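PDB 2WG9: probable phospholipase A2 homolog 2 from Oryza sativa, which probably catalyses the calcium-dependent hydrolysis of 2-acyl ester bonds in membrane phosphoglycerides, releasing lysophospholipids and free fatty acids. Local coordinates for residues K15-E24 and G37-P48; A55-C66 and C79-V90. All coordinates share one frame; numbering follows the deposited sequence. Where two conformers were deposited one is given.

Contact 1: residues K15-E24 and G37-P48. With CA (calcium ion), chain C; OCA (octanoic acid (caprylic acid)), chain D.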
loop_
_atom_site.group_PDB
_atom_site.type_symbol
_atom_site.label_atom_id
_atom_site.label_comp_id
_atom_site.label_asym_id
_atom_site.label_seq_id
_atom_site.Cartn_x
_atom_site.Cartn_y
_atom_site.Cartn_z
ATOM N N LYS A 15 -19.859 0.961 2.679
ATOM C CA LYS A 15 -18.559 1.501 3.079
ATOM C C LYS A 15 -17.773 0.530 3.963
ATOM O O LYS A 15 -16.551 0.406 3.825
ATOM C CB LYS A 15 -18.735 2.840 3.801
ATOM C CG LYS A 15 -17.513 3.743 3.729
ATOM C CD LYS A 15 -17.629 4.934 4.676
ATOM C CE LYS A 15 -16.678 6.056 4.261
ATOM N NZ LYS A 15 -15.236 5.715 4.442
ATOM N N ASP A 16 -18.482 -0.149 4.866
ATOM C CA ASP A 16 -17.866 -1.080 5.817
ATOM C C ASP A 16 -18.017 -2.544 5.374
ATOM O O ASP A 16 -17.918 -3.464 6.191
ATOM C CB ASP A 16 -18.438 -0.873 7.231
ATOM C CG ASP A 16 -18.287 0.565 7.735
ATOM O OD1 ASP A 16 -17.978 0.743 8.935
ATOM O OD2 ASP A 16 -18.488 1.519 6.948
ATOM N N GLN A 17 -18.255 -2.742 4.077
ATOM C CA GLN A 17 -18.276 -4.076 3.464
ATOM C C GLN A 17 -17.123 -4.212 2.450
ATOM O O GLN A 17 -16.691 -3.213 1.859
ATOM C CB GLN A 17 -19.630 -4.348 2.786
ATOM C CG GLN A 17 -20.823 -4.509 3.753
ATOM C CD GLN A 17 -22.176 -4.679 3.039
ATOM O OE1 GLN A 17 -22.430 -4.071 1.992
ATOM N NE2 GLN A 17 -23.049 -5.504 3.616
ATOM N N GLY A 18 -16.622 -5.435 2.269
ATOM C CA GLY A 18 -15.575 -5.710 1.275
ATOM C C GLY A 18 -14.201 -5.174 1.651
ATOM O O GLY A 18 -13.406 -4.815 0.780
ATOM N N CYS A 19 -13.930 -5.137 2.953
ATOM C CA CYS A 19 -12.713 -4.550 3.497
ATOM C C CYS A 19 -12.179 -5.396 4.651
ATOM O O CYS A 19 -12.906 -6.224 5.214
ATOM C CB CYS A 19 -12.994 -3.113 3.962
ATOM S SG CYS A 19 -14.447 -2.962 5.050
ATOM N N SER A 20 -10.910 -5.184 5.005
ATOM C CA SER A 20 -10.266 -5.982 6.045
ATOM C C SER A 20 -10.270 -5.319 7.420
ATOM O O SER A 20 -10.096 -4.106 7.534
ATOM C CB SER A 20 -8.824 -6.306 5.648
ATOM O OG SER A 20 -8.127 -6.936 6.707
ATOM N N ARG A 21 -10.451 -6.139 8.450
ATOM C CA ARG A 21 -10.235 -5.741 9.841
ATOM C C ARG A 21 -9.155 -6.620 10.489
ATOM O O ARG A 21 -9.007 -6.624 11.712
ATOM C CB ARG A 21 -11.540 -5.845 10.647
ATOM C CG ARG A 21 -12.754 -5.186 9.994
ATOM C CD ARG A 21 -13.957 -5.150 10.938
ATOM N NE ARG A 21 -15.138 -4.569 10.300
ATOM C CZ ARG A 21 -15.407 -3.265 10.235
ATOM N NH1 ARG A 21 -16.515 -2.852 9.631
ATOM N NH2 ARG A 21 -14.581 -2.371 10.772
ATOM N N THR A 22 -8.393 -7.334 9.655
ATOM C CA THR A 22 -7.403 -8.303 10.130
ATOM C C THR A 22 -6.019 -8.031 9.542
ATOM O O THR A 22 -5.889 -7.702 8.367
ATOM C CB THR A 22 -7.842 -9.777 9.839
ATOM O OG1 THR A 22 -6.702 -10.648 9.859
ATOM C CG2 THR A 22 -8.500 -9.893 8.489
ATOM N N CYS A 23 -4.992 -8.166 10.375
ATOM C CA CYS A 23 -3.613 -7.995 9.931
ATOM C C CYS A 23 -3.155 -9.250 9.194
ATOM O O CYS A 23 -2.834 -10.262 9.817
ATOM C CB CYS A 23 -2.694 -7.708 11.122
ATOM S SG CYS A 23 -3.151 -6.204 12.032
ATOM N N GLU A 24 -3.124 -9.164 7.866
ATOM C CA GLU A 24 -2.742 -10.287 7.012
ATOM C C GLU A 24 -1.236 -10.352 6.729
ATOM O O GLU A 24 -0.506 -9.372 6.910
ATOM C CB GLU A 24 -3.537 -10.252 5.696
ATOM C CG GLU A 24 -5.048 -10.480 5.862
ATOM C CD GLU A 24 -5.379 -11.817 6.506
ATOM O OE1 GLU A 24 -4.717 -12.820 6.179
ATOM O OE2 GLU A 24 -6.298 -11.872 7.343
ATOM N N GLY A 37 -0.894 -6.628 6.447
ATOM C CA GLY A 37 -1.636 -5.749 7.350
ATOM C C GLY A 37 -3.088 -5.697 6.911
ATOM O O GLY A 37 -3.615 -6.690 6.395
ATOM N N LYS A 38 -3.729 -4.547 7.113
ATOM C CA LYS A 38 -5.122 -4.348 6.708
ATOM C C LYS A 38 -5.211 -3.595 5.377
ATOM O O LYS A 38 -6.286 -3.541 4.768
ATOM C CB LYS A 38 -5.904 -3.573 7.787
ATOM C CG LYS A 38 -6.105 -4.303 9.111
ATOM C CD LYS A 38 -6.595 -3.324 10.181
ATOM C CE LYS A 38 -6.608 -3.936 11.574
ATOM N NZ LYS A 38 -7.111 -2.957 12.610
ATOM N N TYR A 39 -4.084 -3.021 4.930
ATOM C CA TYR A 39 -4.081 -2.060 3.812
ATOM C C TYR A 39 -3.154 -2.374 2.619
ATOM O O TYR A 39 -3.438 -1.951 1.505
ATOM C CB TYR A 39 -3.775 -0.633 4.324
ATOM C CG TYR A 39 -4.840 -0.058 5.239
ATOM C CD1 TYR A 39 -4.744 -0.185 6.630
ATOM C CD2 TYR A 39 -5.943 0.617 4.714
ATOM C CE1 TYR A 39 -5.732 0.351 7.474
ATOM C CE2 TYR A 39 -6.939 1.146 5.549
ATOM C CZ TYR A 39 -6.828 1.007 6.921
ATOM O OH TYR A 39 -7.811 1.533 7.742
ATOM N N CYS A 40 -2.045 -3.077 2.845
ATOM C CA CYS A 40 -1.067 -3.297 1.765
ATOM C C CYS A 40 -1.480 -4.433 0.827
ATOM O O CYS A 40 -1.551 -5.598 1.224
ATOM C CB CYS A 40 0.344 -3.551 2.316
ATOM S SG CYS A 40 1.113 -2.191 3.234
ATOM N N GLY A 41 -1.745 -4.079 -0.425
ATOM C CA GLY A 41 -2.133 -5.053 -1.434
ATOM C C GLY A 41 -3.035 -4.419 -2.470
ATOM O O GLY A 41 -3.720 -3.430 -2.200
ATOM N N ILE A 42 -3.039 -4.993 -3.664
ATOM C CA ILE A 42 -3.863 -4.498 -4.758
ATOM C C ILE A 42 -5.318 -4.892 -4.511
ATOM O O ILE A 42 -5.605 -6.038 -4.170
ATOM C CB ILE A 42 -3.347 -5.029 -6.125
ATOM C CG1 ILE A 42 -1.897 -4.568 -6.350
ATOM C CG2 ILE A 42 -4.260 -4.569 -7.278
ATOM C CD1 ILE A 42 -1.140 -5.334 -7.441
ATOM N N LEU A 43 -6.229 -3.930 -4.662
ATOM C CA LEU A 43 -7.660 -4.156 -4.392
ATOM C C LEU A 43 -7.849 -4.868 -3.042
ATOM O O LEU A 43 -8.561 -5.871 -2.926
ATOM C CB LEU A 43 -8.329 -4.918 -5.556
ATOM C CG LEU A 43 -8.204 -4.270 -6.947
ATOM C CD1 LEU A 43 -8.623 -5.225 -8.044
ATOM C CD2 LEU A 43 -8.987 -2.968 -7.065
ATOM N N TYR A 44 -7.163 -4.339 -2.032
ATOM C CA TYR A 44 -7.208 -4.848 -0.672
ATOM C C TYR A 44 -6.997 -3.662 0.266
ATOM O O TYR A 44 -5.961 -2.995 0.199
ATOM C CB TYR A 44 -6.119 -5.907 -0.450
ATOM C CG TYR A 44 -6.000 -6.320 0.995
ATOM C CD1 TYR A 44 -6.979 -7.119 1.587
ATOM C CD2 TYR A 44 -4.927 -5.894 1.782
ATOM C CE1 TYR A 44 -6.890 -7.500 2.920
ATOM C CE2 TYR A 44 -4.832 -6.264 3.120
ATOM C CZ TYR A 44 -5.823 -7.064 3.679
ATOM O OH TYR A 44 -5.754 -7.430 4.996
ATOM N N SER A 45 -7.975 -3.386 1.127
ATOM C CA SER A 45 -7.902 -2.217 2.004
ATOM C C SER A 45 -8.696 -2.410 3.290
ATOM O O SER A 45 -9.575 -3.272 3.366
ATOM C CB SER A 45 -8.374 -0.955 1.263
ATOM O OG SER A 45 -7.821 0.217 1.849
ATOM N N GLY A 46 -8.376 -1.600 4.296
ATOM C CA GLY A 46 -8.981 -1.716 5.611
ATOM C C GLY A 46 -10.330 -1.023 5.673
ATOM O O GLY A 46 -10.589 -0.070 4.932
ATOM N N CYS A 47 -11.189 -1.517 6.556
ATOM C CA CYS A 47 -12.498 -0.918 6.771
ATOM C C CYS A 47 -12.325 0.470 7.395
ATOM O O CYS A 47 -11.318 0.723 8.057
ATOM C CB CYS A 47 -13.356 -1.835 7.648
ATOM S SG CYS A 47 -13.718 -3.453 6.870
ATOM N N PRO A 48 -13.281 1.390 7.151
ATOM C CA PRO A 48 -13.156 2.736 7.728
ATOM C C PRO A 48 -12.890 2.704 9.232
ATOM O O PRO A 48 -13.526 1.941 9.978
ATOM C CB PRO A 48 -14.504 3.380 7.399
ATOM C CG PRO A 48 -14.940 2.678 6.135
ATOM C CD PRO A 48 -14.493 1.256 6.318
HETATM CA CA CA C . -4.360 -1.629 -0.529
HETATM C C1 OCA D . -1.187 -0.174 -1.076
HETATM C C2 OCA D . 0.235 -0.497 -1.543
HETATM C C3 OCA D . 0.397 -0.287 -3.046
HETATM C C4 OCA D . -0.280 -1.383 -3.872
HETATM C C5 OCA D . 0.346 -2.769 -3.647
HETATM C C6 OCA D . 1.531 -3.007 -4.582
HETATM C C7 OCA D . 1.683 -4.494 -4.907
HETATM C C8 OCA D . 2.929 -5.072 -4.226
HETATM O O1 OCA D . -2.000 -1.118 -1.019
HETATM O O2 OCA D . -1.424 1.012 -0.775
HETATM O O HOH W 1 -15.604 0.271 9.970
HETATM O O HOH W 2 -10.879 -3.985 0.019
HETATM O O HOH W 3 -9.788 -4.723 14.001
HETATM O O HOH W 4 -5.803 -1.216 -2.404
#

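Contact 2: residues A55-C66 and C79-V90. With CA (calcium ion), chain C; OCA (octanoic acid (caprylic acid)), chain D.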
loop_
_atom_site.group_PDB
_atom_site.type_symbol
_atom_site.label_atom_id
_atom_site.label_comp_id
_atom_site.label_asym_id
_atom_site.label_seq_id
_atom_site.Cartn_x
_atom_site.Cartn_y
_atom_site.Cartn_z
ATOM N N ALA A 55 4.002 0.330 10.695
ATOM C CA ALA A 55 4.396 1.513 9.918
ATOM C C ALA A 55 4.197 1.324 8.419
ATOM O O ALA A 55 3.714 2.227 7.729
ATOM C CB ALA A 55 5.852 1.890 10.214
ATOM N N LEU A 56 4.575 0.147 7.915
ATOM C CA LEU A 56 4.362 -0.175 6.501
ATOM C C LEU A 56 2.876 -0.185 6.159
ATOM O O LEU A 56 2.472 0.377 5.142
ATOM C CB LEU A 56 5.022 -1.508 6.117
ATOM C CG LEU A 56 4.963 -1.906 4.633
ATOM C CD1 LEU A 56 5.562 -0.836 3.714
ATOM C CD2 LEU A 56 5.645 -3.258 4.411
ATOM N N ASP A 57 2.069 -0.812 7.010
ATOM C CA ASP A 57 0.618 -0.836 6.797
ATOM C C ASP A 57 0.031 0.585 6.774
ATOM O O ASP A 57 -0.873 0.892 5.980
ATOM C CB ASP A 57 -0.051 -1.684 7.877
ATOM C CG ASP A 57 -1.410 -2.190 7.464
ATOM O OD1 ASP A 57 -1.650 -2.334 6.246
ATOM O OD2 ASP A 57 -2.237 -2.462 8.367
ATOM N N ALA A 58 0.561 1.449 7.642
ATOM C CA ALA A 58 0.145 2.853 7.686
ATOM C C ALA A 58 0.464 3.597 6.387
ATOM O O ALA A 58 -0.351 4.385 5.913
ATOM C CB ALA A 58 0.755 3.571 8.907
ATOM N N CYS A 59 1.635 3.331 5.803
ATOM C CA CYS A 59 1.980 3.885 4.487
ATOM C C CYS A 59 0.925 3.509 3.448
ATOM O O CYS A 59 0.476 4.355 2.671
ATOM C CB CYS A 59 3.359 3.397 4.019
ATOM S SG CYS A 59 4.745 3.950 5.011
ATOM N N CYS A 60 0.533 2.237 3.442
ATOM C CA CYS A 60 -0.495 1.751 2.522
ATOM C C CYS A 60 -1.873 2.354 2.780
ATOM O O CYS A 60 -2.609 2.669 1.827
ATOM C CB CYS A 60 -0.574 0.227 2.580
ATOM S SG CYS A 60 0.943 -0.575 2.028
ATOM N N MET A 61 -2.225 2.513 4.055
ATOM C CA MET A 61 -3.486 3.167 4.424
ATOM C C MET A 61 -3.606 4.549 3.788
ATOM O O MET A 61 -4.626 4.868 3.171
ATOM C CB MET A 61 -3.629 3.277 5.942
ATOM C CG MET A 61 -4.888 4.022 6.379
ATOM S SD MET A 61 -4.898 4.310 8.146
ATOM C CE MET A 61 -6.610 4.833 8.392
ATOM N N VAL A 62 -2.562 5.364 3.936
ATOM C CA VAL A 62 -2.544 6.701 3.318
ATOM C C VAL A 62 -2.678 6.599 1.801
ATOM O O VAL A 62 -3.434 7.356 1.180
ATOM C CB VAL A 62 -1.261 7.495 3.679
ATOM C CG1 VAL A 62 -1.142 8.762 2.833
ATOM C CG2 VAL A 62 -1.248 7.856 5.154
ATOM N N HIS A 63 -1.943 5.659 1.209
ATOM C CA HIS A 63 -1.961 5.494 -0.246
ATOM C C HIS A 63 -3.352 5.143 -0.773
ATOM O O HIS A 63 -3.802 5.719 -1.762
ATOM C CB HIS A 63 -0.941 4.442 -0.697
ATOM C CG HIS A 63 -0.959 4.187 -2.172
ATOM N ND1 HIS A 63 -1.789 3.252 -2.753
ATOM C CD2 HIS A 63 -0.256 4.748 -3.184
ATOM C CE1 HIS A 63 -1.598 3.250 -4.061
ATOM N NE2 HIS A 63 -0.669 4.145 -4.347
ATOM N N ASP A 64 -4.012 4.185 -0.130
ATOM C CA ASP A 64 -5.330 3.715 -0.573
ATOM C C ASP A 64 -6.352 4.844 -0.580
ATOM O O ASP A 64 -7.114 5.006 -1.537
ATOM C CB ASP A 64 -5.805 2.553 0.298
ATOM C CG ASP A 64 -4.996 1.291 0.067
ATOM O OD1 ASP A 64 -4.069 1.322 -0.769
ATOM O OD2 ASP A 64 -5.274 0.269 0.717
ATOM N N HIS A 65 -6.341 5.649 0.476
ATOM C CA HIS A 65 -7.228 6.802 0.530
ATOM C C HIS A 65 -6.842 7.879 -0.481
ATOM O O HIS A 65 -7.721 8.506 -1.074
ATOM C CB HIS A 65 -7.301 7.356 1.950
ATOM C CG HIS A 65 -8.077 6.483 2.882
ATOM N ND1 HIS A 65 -7.472 5.654 3.800
ATOM C CD2 HIS A 65 -9.409 6.291 3.019
ATOM C CE1 HIS A 65 -8.400 4.991 4.468
ATOM N NE2 HIS A 65 -9.584 5.364 4.018
ATOM N N CYS A 66 -5.534 8.081 -0.682
ATOM C CA CYS A 66 -5.044 9.060 -1.657
ATOM C C CYS A 66 -5.593 8.750 -3.045
ATOM O O CYS A 66 -6.063 9.651 -3.745
ATOM C CB CYS A 66 -3.509 9.113 -1.685
ATOM S SG CYS A 66 -2.772 10.404 -2.748
ATOM N N CYS A 79 0.296 10.459 -4.918
ATOM C CA CYS A 79 -0.026 9.274 -4.120
ATOM C C CYS A 79 1.148 8.304 -4.096
ATOM O O CYS A 79 1.561 7.837 -3.040
ATOM C CB CYS A 79 -1.282 8.570 -4.649
ATOM S SG CYS A 79 -2.789 9.579 -4.613
ATOM N N ASN A 80 1.693 8.025 -5.274
ATOM C CA ASN A 80 2.763 7.043 -5.412
ATOM C C ASN A 80 4.126 7.511 -4.897
ATOM O O ASN A 80 4.827 6.752 -4.223
ATOM C CB ASN A 80 2.822 6.548 -6.859
ATOM C CG ASN A 80 1.633 5.669 -7.212
ATOM O OD1 ASN A 80 1.211 4.830 -6.414
ATOM N ND2 ASN A 80 1.081 5.863 -8.401
ATOM N N GLU A 81 4.487 8.759 -5.190
ATOM C CA GLU A 81 5.720 9.343 -4.657
ATOM C C GLU A 81 5.708 9.435 -3.129
ATOM O O GLU A 81 6.711 9.143 -2.483
ATOM C CB GLU A 81 6.013 10.711 -5.287
ATOM C CG GLU A 81 6.368 10.623 -6.777
ATOM C CD GLU A 81 6.796 11.950 -7.374
ATOM O OE1 GLU A 81 7.609 11.931 -8.320
ATOM O OE2 GLU A 81 6.329 13.013 -6.905
ATOM N N ASN A 82 4.569 9.824 -2.559
ATOM C CA ASN A 82 4.415 9.843 -1.100
ATOM C C ASN A 82 4.579 8.452 -0.489
ATOM O O ASN A 82 5.160 8.313 0.581
ATOM C CB ASN A 82 3.062 10.439 -0.690
ATOM C CG ASN A 82 2.974 11.944 -0.919
ATOM O OD1 ASN A 82 3.974 12.619 -1.179
ATOM N ND2 ASN A 82 1.766 12.479 -0.807
ATOM N N LEU A 83 4.072 7.428 -1.176
ATOM C CA LEU A 83 4.217 6.042 -0.722
ATOM C C LEU A 83 5.692 5.623 -0.669
ATOM O O LEU A 83 6.138 5.051 0.326
ATOM C CB LEU A 83 3.384 5.069 -1.585
ATOM C CG LEU A 83 3.373 3.583 -1.173
ATOM C CD1 LEU A 83 3.042 3.383 0.306
ATOM C CD2 LEU A 83 2.422 2.756 -2.009
ATOM N N LEU A 84 6.442 5.928 -1.729
ATOM C CA LEU A 84 7.883 5.643 -1.767
ATOM C C LEU A 84 8.626 6.320 -0.612
ATOM O O LEU A 84 9.418 5.677 0.077
ATOM C CB LEU A 84 8.496 6.056 -3.112
ATOM C CG LEU A 84 8.059 5.297 -4.373
ATOM C CD1 LEU A 84 8.764 5.861 -5.612
ATOM C CD2 LEU A 84 8.317 3.803 -4.240
ATOM N N SER A 85 8.347 7.606 -0.393
ATOM C CA SER A 85 8.908 8.345 0.745
ATOM C C SER A 85 8.592 7.661 2.070
ATOM O O SER A 85 9.477 7.480 2.907
ATOM C CB SER A 85 8.392 9.787 0.767
ATOM O OG SER A 85 8.740 10.472 -0.425
ATOM N N CYS A 86 7.329 7.274 2.244
ATOM C CA CYS A 86 6.870 6.604 3.459
ATOM C C CYS A 86 7.566 5.243 3.667
ATOM O O CYS A 86 8.111 4.973 4.746
ATOM C CB CYS A 86 5.340 6.449 3.423
ATOM S SG CYS A 86 4.591 5.969 5.003
ATOM N N ILE A 87 7.549 4.401 2.629
ATOM C CA ILE A 87 8.225 3.092 2.647
ATOM C C ILE A 87 9.694 3.176 3.082
ATOM O O ILE A 87 10.159 2.359 3.890
ATOM C CB ILE A 87 8.151 2.393 1.253
ATOM C CG1 ILE A 87 6.740 1.862 0.990
ATOM C CG2 ILE A 87 9.164 1.247 1.157
ATOM C CD1 ILE A 87 6.518 1.429 -0.481
ATOM N N ASP A 88 10.412 4.161 2.545
ATOM C CA ASP A 88 11.833 4.344 2.846
ATOM C C ASP A 88 12.091 4.676 4.332
ATOM O O ASP A 88 13.211 4.534 4.822
ATOM C CB ASP A 88 12.435 5.414 1.921
ATOM C CG ASP A 88 12.559 4.946 0.463
ATOM O OD1 ASP A 88 12.453 3.724 0.194
ATOM O OD2 ASP A 88 12.784 5.803 -0.422
ATOM N N ARG A 89 11.047 5.086 5.049
ATOM C CA ARG A 89 11.203 5.555 6.430
ATOM C C ARG A 89 10.472 4.681 7.445
ATOM O O ARG A 89 10.211 5.098 8.574
ATOM C CB ARG A 89 10.768 7.017 6.539
ATOM C CG ARG A 89 11.729 7.965 5.854
ATOM C CD ARG A 89 11.040 9.187 5.287
ATOM N NE ARG A 89 12.006 10.057 4.617
ATOM C CZ ARG A 89 12.373 9.936 3.341
ATOM N NH1 ARG A 89 11.850 8.985 2.574
ATOM N NH2 ARG A 89 13.265 10.776 2.829
ATOM N N VAL A 90 10.154 3.460 7.031
ATOM C CA VAL A 90 9.423 2.508 7.857
ATOM C C VAL A 90 10.329 1.905 8.938
ATOM O O VAL A 90 11.437 1.459 8.646
ATOM C CB VAL A 90 8.787 1.415 6.950
ATOM C CG1 VAL A 90 8.586 0.113 7.686
ATOM C CG2 VAL A 90 7.476 1.922 6.364
HETATM CA CA CA C . -4.360 -1.629 -0.529
HETATM C C1 OCA D . -1.187 -0.174 -1.076
HETATM C C2 OCA D . 0.235 -0.497 -1.543
HETATM C C3 OCA D . 0.397 -0.287 -3.046
HETATM C C4 OCA D . -0.280 -1.383 -3.872
HETATM C C5 OCA D . 0.346 -2.769 -3.647
HETATM C C6 OCA D . 1.531 -3.007 -4.582
HETATM C C7 OCA D . 1.683 -4.494 -4.907
HETATM C C8 OCA D . 2.929 -5.072 -4.226
HETATM O O1 OCA D . -2.000 -1.118 -1.019
HETATM O O2 OCA D . -1.424 1.012 -0.775
HETATM O O HOH W 4 -5.803 -1.216 -2.404
#

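Contact 1: residues K15-E24 and G37-P48
The calcium-binding loop of this secretory phospholipase A2, within residues 37-48, is fastened to residues 15-24 through Ser20, which meets Tyr44, and through the Cys19-Cys47 disulfide (chi3 97°). Backbone carbonyls of Tyr39, Gly41 and Tyr44 face the calcium ion, the last with its O 2.2 Å from the metal. Octanoate O1 and a water are further ligands, and Gly41 N donates an almost straight bond to that O1 (3.0 Å, 166°). The Tyr44 side chain reaches over to residues 15-24. With CG anti to the backbone N (chi1 172°), its OH arrives at Gly37 O at 2.7 Å, in the carbonyl plane and on a lone pair. The same hydroxyl accepts from Ser20 OG at 3.0 Å, and two bonds thus fix the phenol. Ser20 OG accepts in turn from Thr22 N, an ST turn. Gly37 O also takes Glu24 N, from above its carbonyl plane, at 2.9 Å. Further on, Ser20 N bonds to Ser45 O (2.9 Å) and Cys47 N to Ser20 O (3.0 Å), bridging Ser20 to Gly46. Cys47 CB lies over one face of the Arg21 guanidinium, 3.4 Å from NH2, a nitrogen that also forms a salt bridge with Glu50. Glu24 and Gly37 pair where strands 24-26 and 35-37 run antiparallel, while the Tyr39 side chain rests against Cys60 and Met61 of helix 55-68.

Contact 2: residues A55-C66 and C79-V90
His63 and Asn80 meet between two antiparallel helices, close to the Cys66-Cys79 disulfide, and the histidine, the predicted active-site residue, is held from several directions. Its NE2 donates to Asn80 OD1 at 2.9 Å; the oxygen lies close to the ring plane, although the bond is bent to 148°. CG sits anti to the backbone N (chi1 177°), which swings the ring across to helix 79-88. ND1 comes within 3.0 Å of octanoate O2. Leu83 CD2 sits over one ring face, 3.9 Å from the His63 ring centroid in a CH-pi contact, and C3 of the fatty acid covers the same face. The next residue, Asp64, binds the calcium ion through OD2 at 2.5 Å. Were His63 an alanine, Asn80 OD1 would probably lose its donor and a gap would open beside Leu83 and the acyl chain.

The second shell fixes these groups. The other Leu83 methyl, CD1, packs on Cys59 CB (3.7 Å), and Asn80 ND2 has a hydrogen-bond partner outside the two helical segments, which probably steadies the amide. Disulfides Cys59-Cys86 and Cys66-Cys79 pin the antiparallel helices, whose axes approach to 9.2 Å at 170°. Beyond Cys59, Val90 CG2 touches its SG at 3.7 Å, and helix 102-125 covers Leu83 and Ile87.

Animal secretory enzymes pair the histidine with an aspartate where Asn80 stands here. The asparagine still engages NE2 and leaves ND1 facing the ligand carboxylate, consistent with the family mechanism, in which that nitrogen accepts a proton from the attacking water.

How the contacts relate
A site divided between a loop and a helix pair illustrates how disulfides and a metal can unite separate parts of a fold. The centres of contacts 1 and 2 lie about 15 Å apart, yet the two meet directly: Cys40 SG is bonded to Cys60 SG at 2.0 Å, and Ser45 OG probably hydrogen-bonds to Asp64 OD2 at 2.8 Å, a bond likely to steady the metal-binding carboxylate. Asp57 adds two backbone anchors, its carboxylate accepting from Lys38 N and Tyr39 N. The calcium ion draws its protein carbonyl ligands from contact 1 and its protein carboxylate ligand, Asp64, from contact 2. Octanoate spans both, O1 on the loop side and O2 toward the histidine.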